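Local atomic coordinates of L-lactate dehydrogenase (Trichomonas vaginalis, PDB entry 4UUL), a protein that is an NAD-dependent 2-hydroxyacid dehydrogenase, probably interconverting pyruvate and L-lactate or oxaloacetate and L-malate. Residues G187-F199 and V208-F222. The protein carries 1 engineered substitution. Residues are numbered along the deposited sequence; the frame is centred on the assembly and turned at random.
Sequences GESMVADLTQATF and VVDVLDHDYVFDTFF
Leu194 and Phe221 meet because their first torsions send them at each other from opposite directions: CG of Leu194 is anti to its own carbonyl carbon (chi1 -61°), while CG of Phe221 is anti to its backbone N (chi1 165°). The result is a clear CH-pi contact, with Leu194 CD1 standing 3.8 Å from the centroid of the Phe221 ring and nearly on the ring normal. The pair illustrates how a leucine methyl over an aromatic face, joined by backbone and water bridges, can fasten a strand and its following turn to a helix. The same methyl also reaches Val217 CG1, one helical turn earlier, and Ala192 CB packs 3.6 Å from Phe221 CE2. Farther along, the Phe222 ring offers its edge to Ala192 CB, while its CE1 lies 3.3 Å from Met190 O, close to His186, the predicted proton acceptor.

At the other end, polar backbone groups complement this apolar core. Val208 N donates to Ala197 O over 2.9 Å, fairly straight at the hydrogen but from above the carbonyl plane. Val208 CG2 packs 3.7 Å from Ala197 CB and 3.9 Å from Phe199 CD1. One water donates to Ala197 O and Leu194 O and accepts from Val209 N, tying the turn to the weakly bonded helical turn 208-211. A second water bridges Ala192 O and Val217 O. Val211 CG2 meets the Phe199 ring at its edge, 3.8 Å from CE1.

In the C-terminal domain, the contact joins the edge strand 191-193 and the link to strand 198-201 with the turn 208-211 and the kinked start of helix 214-236. Helix 156-170 also touches Phe221 and Phe199, helix 307-337 packs on Val191 and Asp193, and strand 177-183 lies between the two strands, pairing with both.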
loop_
_atom_site.group_PDB
_atom_site.type_symbol
_atom_site.label_atom_id
_atom_site.label_comp_id
_atom_site.label_asym_id
_atom_site.label_seq_id
_atom_site.Cartn_x
_atom_site.Cartn_y
_atom_site.Cartn_z
ATOM N N GLY B 187 -23.834 9.414 -2.126
ATOM C CA GLY B 187 -24.878 9.278 -3.110
ATOM C C GLY B 187 -25.128 10.590 -3.735
ATOM O O GLY B 187 -24.337 11.563 -3.597
ATOM N N GLU B 188 -26.268 10.618 -4.395
ATOM C CA GLU B 188 -26.707 11.719 -5.184
ATOM C C GLU B 188 -26.775 12.999 -4.401
ATOM O O GLU B 188 -26.611 14.026 -5.008
ATOM C CB GLU B 188 -28.070 11.388 -5.823
ATOM C CG GLU B 188 -28.010 10.279 -6.876
ATOM C CD GLU B 188 -29.346 10.008 -7.544
ATOM O OE1 GLU B 188 -30.345 10.681 -7.196
ATOM O OE2 GLU B 188 -29.392 9.120 -8.417
ATOM N N SER B 189 -27.045 12.967 -3.089
ATOM C CA SER B 189 -27.252 14.192 -2.368
ATOM C C SER B 189 -25.996 14.827 -1.779
ATOM O O SER B 189 -26.055 15.869 -1.165
ATOM C CB SER B 189 -28.305 14.035 -1.260
ATOM O OG SER B 189 -27.788 13.345 -0.166
ATOM N N MET B 190 -24.833 14.183 -1.904
ATOM C CA MET B 190 -23.601 14.699 -1.333
ATOM C C MET B 190 -23.368 16.116 -1.823
ATOM O O MET B 190 -23.596 16.450 -2.986
ATOM C CB MET B 190 -22.448 13.869 -1.804
ATOM C CG MET B 190 -21.158 14.050 -1.080
ATOM S SD MET B 190 -19.837 12.963 -1.671
ATOM C CE MET B 190 -19.636 13.507 -3.363
ATOM N N VAL B 191 -22.868 16.960 -0.920
ATOM C CA VAL B 191 -22.627 18.360 -1.236
ATOM C C VAL B 191 -21.106 18.584 -1.362
ATOM O O VAL B 191 -20.393 18.601 -0.350
ATOM C CB VAL B 191 -23.201 19.286 -0.148
ATOM C CG1 VAL B 191 -23.058 20.714 -0.658
ATOM C CG2 VAL B 191 -24.644 18.952 0.162
ATOM N N ALA B 192 -20.616 18.753 -2.587
ATOM C CA ALA B 192 -19.196 19.071 -2.820
ATOM C C ALA B 192 -19.141 20.611 -2.887
ATOM O O ALA B 192 -19.437 21.238 -3.917
ATOM C CB ALA B 192 -18.710 18.401 -4.105
ATOM N N ASP B 193 -18.815 21.201 -1.764
ATOM C CA ASP B 193 -18.906 22.635 -1.549
ATOM C C ASP B 193 -17.586 23.340 -1.831
ATOM O O ASP B 193 -16.553 23.040 -1.189
ATOM C CB ASP B 193 -19.289 22.851 -0.091
ATOM C CG ASP B 193 -19.372 24.319 0.333
ATOM O OD1 ASP B 193 -19.590 25.190 -0.525
ATOM O OD2 ASP B 193 -19.243 24.559 1.558
ATOM N N LEU B 194 -17.605 24.225 -2.809
ATOM C CA LEU B 194 -16.497 25.083 -3.143
ATOM C C LEU B 194 -16.680 26.495 -2.661
ATOM O O LEU B 194 -15.823 27.337 -2.951
ATOM C CB LEU B 194 -16.265 25.082 -4.654
ATOM C CG LEU B 194 -15.929 23.727 -5.272
ATOM C CD1 LEU B 194 -15.613 23.855 -6.779
ATOM C CD2 LEU B 194 -14.812 22.960 -4.505
ATOM N N THR B 195 -17.792 26.799 -2.004
ATOM C CA THR B 195 -18.106 28.206 -1.657
ATOM C C THR B 195 -17.247 28.817 -0.558
ATOM O O THR B 195 -17.238 30.038 -0.419
ATOM C CB THR B 195 -19.583 28.416 -1.327
ATOM O OG1 THR B 195 -19.891 27.789 -0.099
ATOM C CG2 THR B 195 -20.464 27.879 -2.414
ATOM N N GLN B 196 -16.529 27.985 0.208
ATOM C CA GLN B 196 -15.577 28.481 1.196
ATOM C C GLN B 196 -14.167 28.542 0.632
ATOM O O GLN B 196 -13.297 29.177 1.214
ATOM C CB GLN B 196 -15.475 27.572 2.411
ATOM C CG GLN B 196 -16.727 26.777 2.773
ATOM C CD GLN B 196 -17.881 27.631 3.258
ATOM O OE1 GLN B 196 -17.708 28.761 3.808
ATOM N NE2 GLN B 196 -19.071 27.075 3.138
ATOM N N ALA B 197 -13.935 27.884 -0.495
ATOM C CA ALA B 197 -12.575 27.526 -0.854
ATOM C C ALA B 197 -11.757 28.703 -1.372
ATOM O O ALA B 197 -12.259 29.595 -2.084
ATOM C CB ALA B 197 -12.592 26.433 -1.891
ATOM N N THR B 198 -10.486 28.684 -1.012
ATOM C CA THR B 198 -9.540 29.670 -1.501
ATOM C C THR B 198 -8.346 28.960 -2.125
ATOM O O THR B 198 -8.150 27.760 -1.945
ATOM C CB THR B 198 -9.020 30.600 -0.394
ATOM O OG1 THR B 198 -8.532 29.828 0.716
ATOM C CG2 THR B 198 -10.128 31.557 0.078
ATOM N N PHE B 199 -7.588 29.702 -2.936
ATOM C CA PHE B 199 -6.377 29.156 -3.512
ATOM C C PHE B 199 -5.358 30.274 -3.653
ATOM O O PHE B 199 -5.708 31.443 -3.791
ATOM C CB PHE B 199 -6.657 28.486 -4.852
ATOM C CG PHE B 199 -6.942 29.429 -5.990
ATOM C CD1 PHE B 199 -8.149 30.101 -6.100
ATOM C CD2 PHE B 199 -5.969 29.655 -6.952
ATOM C CE1 PHE B 199 -8.369 30.984 -7.136
ATOM C CE2 PHE B 199 -6.195 30.541 -7.990
ATOM C CZ PHE B 199 -7.407 31.178 -8.089
ATOM N N VAL B 208 -12.068 30.473 -4.834
ATOM C CA VAL B 208 -12.245 29.643 -5.997
ATOM C C VAL B 208 -13.469 30.057 -6.796
ATOM O O VAL B 208 -13.412 30.155 -8.006
ATOM C CB VAL B 208 -12.321 28.158 -5.577
ATOM C CG1 VAL B 208 -12.723 27.248 -6.741
ATOM C CG2 VAL B 208 -10.982 27.717 -4.982
ATOM N N VAL B 209 -14.597 30.330 -6.132
ATOM C CA VAL B 209 -15.831 30.617 -6.889
ATOM C C VAL B 209 -15.809 32.012 -7.531
ATOM O O VAL B 209 -16.653 32.333 -8.372
ATOM C CB VAL B 209 -17.103 30.510 -6.033
ATOM C CG1 VAL B 209 -17.292 29.064 -5.582
ATOM C CG2 VAL B 209 -17.050 31.500 -4.872
ATOM N N ASP B 210 -14.827 32.842 -7.174
ATOM C CA ASP B 210 -14.680 34.169 -7.783
ATOM C C ASP B 210 -13.867 34.102 -9.055
ATOM O O ASP B 210 -13.822 35.073 -9.794
ATOM C CB ASP B 210 -14.008 35.139 -6.821
ATOM C CG ASP B 210 -14.900 35.541 -5.657
ATOM O OD1 ASP B 210 -16.117 35.257 -5.695
ATOM O OD2 ASP B 210 -14.371 36.142 -4.698
ATOM N N VAL B 211 -13.189 32.976 -9.277
ATOM C CA VAL B 211 -12.325 32.797 -10.426
ATOM C C VAL B 211 -12.912 31.809 -11.416
ATOM O O VAL B 211 -12.903 32.054 -12.593
ATOM C CB VAL B 211 -10.922 32.378 -9.991
ATOM C CG1 VAL B 211 -10.058 32.050 -11.196
ATOM C CG2 VAL B 211 -10.278 33.488 -9.176
ATOM N N LEU B 212 -13.396 30.671 -10.933
ATOM C CA LEU B 212 -13.988 29.672 -11.811
ATOM C C LEU B 212 -15.409 30.036 -12.251
ATOM O O LEU B 212 -16.170 30.683 -11.504
ATOM C CB LEU B 212 -13.949 28.278 -11.163
ATOM C CG LEU B 212 -12.519 27.790 -10.956
ATOM C CD1 LEU B 212 -12.539 26.412 -10.334
ATOM C CD2 LEU B 212 -11.703 27.775 -12.263
ATOM N N ASP B 213 -15.757 29.617 -13.466
ATOM C CA ASP B 213 -17.088 29.825 -14.042
ATOM C C ASP B 213 -18.178 29.131 -13.217
ATOM O O ASP B 213 -18.007 28.015 -12.736
ATOM C CB ASP B 213 -17.139 29.234 -15.452
ATOM C CG ASP B 213 -16.467 30.110 -16.487
ATOM O OD1 ASP B 213 -15.905 31.168 -16.118
ATOM O OD2 ASP B 213 -16.495 29.729 -17.676
ATOM N N HIS B 214 -19.318 29.797 -13.110
ATOM C CA HIS B 214 -20.461 29.286 -12.394
ATOM C C HIS B 214 -20.867 27.923 -12.916
ATOM O O HIS B 214 -21.236 27.045 -12.130
ATOM C CB HIS B 214 -21.618 30.280 -12.542
ATOM C CG HIS B 214 -22.920 29.753 -12.040
ATOM N ND1 HIS B 214 -23.764 28.991 -12.822
ATOM C CD2 HIS B 214 -23.521 29.867 -10.834
ATOM C CE1 HIS B 214 -24.818 28.641 -12.110
ATOM N NE2 HIS B 214 -24.696 29.160 -10.902
ATOM N N ASP B 215 -20.812 27.735 -14.231
ATOM C CA ASP B 215 -21.262 26.470 -14.820
ATOM C C ASP B 215 -20.335 25.316 -14.458
ATOM O O ASP B 215 -20.779 24.184 -14.307
ATOM C CB ASP B 215 -21.356 26.579 -16.343
ATOM C CG ASP B 215 -22.460 27.544 -16.797
ATOM O OD1 ASP B 215 -23.393 27.797 -16.003
ATOM O OD2 ASP B 215 -22.382 28.033 -17.945
ATOM N N TYR B 216 -19.051 25.614 -14.324
ATOM C CA TYR B 216 -18.112 24.662 -13.788
ATOM C C TYR B 216 -18.431 24.337 -12.333
ATOM O O TYR B 216 -18.667 23.181 -11.967
ATOM C CB TYR B 216 -16.668 25.164 -13.921
ATOM C CG TYR B 216 -15.714 24.174 -13.286
ATOM C CD1 TYR B 216 -15.297 23.048 -13.984
ATOM C CD2 TYR B 216 -15.294 24.325 -11.969
ATOM C CE1 TYR B 216 -14.455 22.101 -13.375
ATOM C CE2 TYR B 216 -14.466 23.410 -11.358
ATOM C CZ TYR B 216 -14.047 22.289 -12.064
ATOM O OH TYR B 216 -13.221 21.386 -11.416
ATOM N N VAL B 217 -18.425 25.359 -11.485
ATOM C CA VAL B 217 -18.587 25.144 -10.040
ATOM C C VAL B 217 -19.860 24.411 -9.692
ATOM O O VAL B 217 -19.824 23.452 -8.905
ATOM C CB VAL B 217 -18.538 26.489 -9.268
ATOM C CG1 VAL B 217 -18.861 26.289 -7.811
ATOM C CG2 VAL B 217 -17.175 27.164 -9.473
ATOM N N PHE B 218 -20.983 24.852 -10.256
ATOM C CA PHE B 218 -22.288 24.395 -9.795
ATOM C C PHE B 218 -22.969 23.420 -10.747
ATOM O O PHE B 218 -24.159 23.135 -10.600
ATOM C CB PHE B 218 -23.194 25.604 -9.534
ATOM C CG PHE B 218 -22.688 26.491 -8.441
ATOM C CD1 PHE B 218 -22.789 26.095 -7.091
ATOM C CD2 PHE B 218 -22.098 27.715 -8.755
ATOM C CE1 PHE B 218 -22.297 26.925 -6.083
ATOM C CE2 PHE B 218 -21.590 28.538 -7.759
ATOM C CZ PHE B 218 -21.686 28.162 -6.429
ATOM N N ASP B 219 -22.225 22.892 -11.708
ATOM C CA ASP B 219 -22.729 21.795 -12.508
ATOM C C ASP B 219 -21.653 20.770 -12.902
ATOM O O ASP B 219 -21.682 19.614 -12.447
ATOM C CB ASP B 219 -23.418 22.320 -13.753
ATOM C CG ASP B 219 -24.161 21.234 -14.472
ATOM O OD1 ASP B 219 -25.240 20.837 -13.972
ATOM O OD2 ASP B 219 -23.648 20.741 -15.503
ATOM N N THR B 220 -20.703 21.180 -13.735
ATOM C CA THR B 220 -19.671 20.272 -14.225
ATOM C C THR B 220 -18.871 19.612 -13.097
ATOM O O THR B 220 -18.600 18.398 -13.145
ATOM C CB THR B 220 -18.644 21.012 -15.081
ATOM O OG1 THR B 220 -19.303 21.671 -16.163
ATOM C CG2 THR B 220 -17.592 20.035 -15.622
ATOM N N PHE B 221 -18.455 20.404 -12.115
ATOM C CA PHE B 221 -17.567 19.913 -11.077
ATOM C C PHE B 221 -18.215 18.722 -10.359
ATOM O O PHE B 221 -17.608 17.662 -10.269
ATOM C CB PHE B 221 -17.200 21.054 -10.141
ATOM C CG PHE B 221 -16.606 20.617 -8.859
ATOM C CD1 PHE B 221 -15.298 20.189 -8.784
ATOM C CD2 PHE B 221 -17.354 20.691 -7.717
ATOM C CE1 PHE B 221 -14.779 19.780 -7.555
ATOM C CE2 PHE B 221 -16.842 20.326 -6.523
ATOM C CZ PHE B 221 -15.581 19.839 -6.437
ATOM N N PHE B 222 -19.464 18.845 -9.920
ATOM C CA PHE B 222 -20.088 17.714 -9.197
ATOM C C PHE B 222 -20.287 16.506 -10.101
ATOM O O PHE B 222 -20.219 15.337 -9.656
ATOM C CB PHE B 222 -21.424 18.106 -8.550
ATOM C CG PHE B 222 -22.055 16.999 -7.724
ATOM C CD1 PHE B 222 -21.498 16.612 -6.523
ATOM C CD2 PHE B 222 -23.202 16.350 -8.159
ATOM C CE1 PHE B 222 -22.075 15.616 -5.757
ATOM C CE2 PHE B 222 -23.776 15.357 -7.394
ATOM C CZ PHE B 222 -23.202 14.987 -6.192
HETATM O O HOH W 1 -20.102 22.951 -6.163
HETATM O O HOH W 2 -14.738 29.859 -3.156
#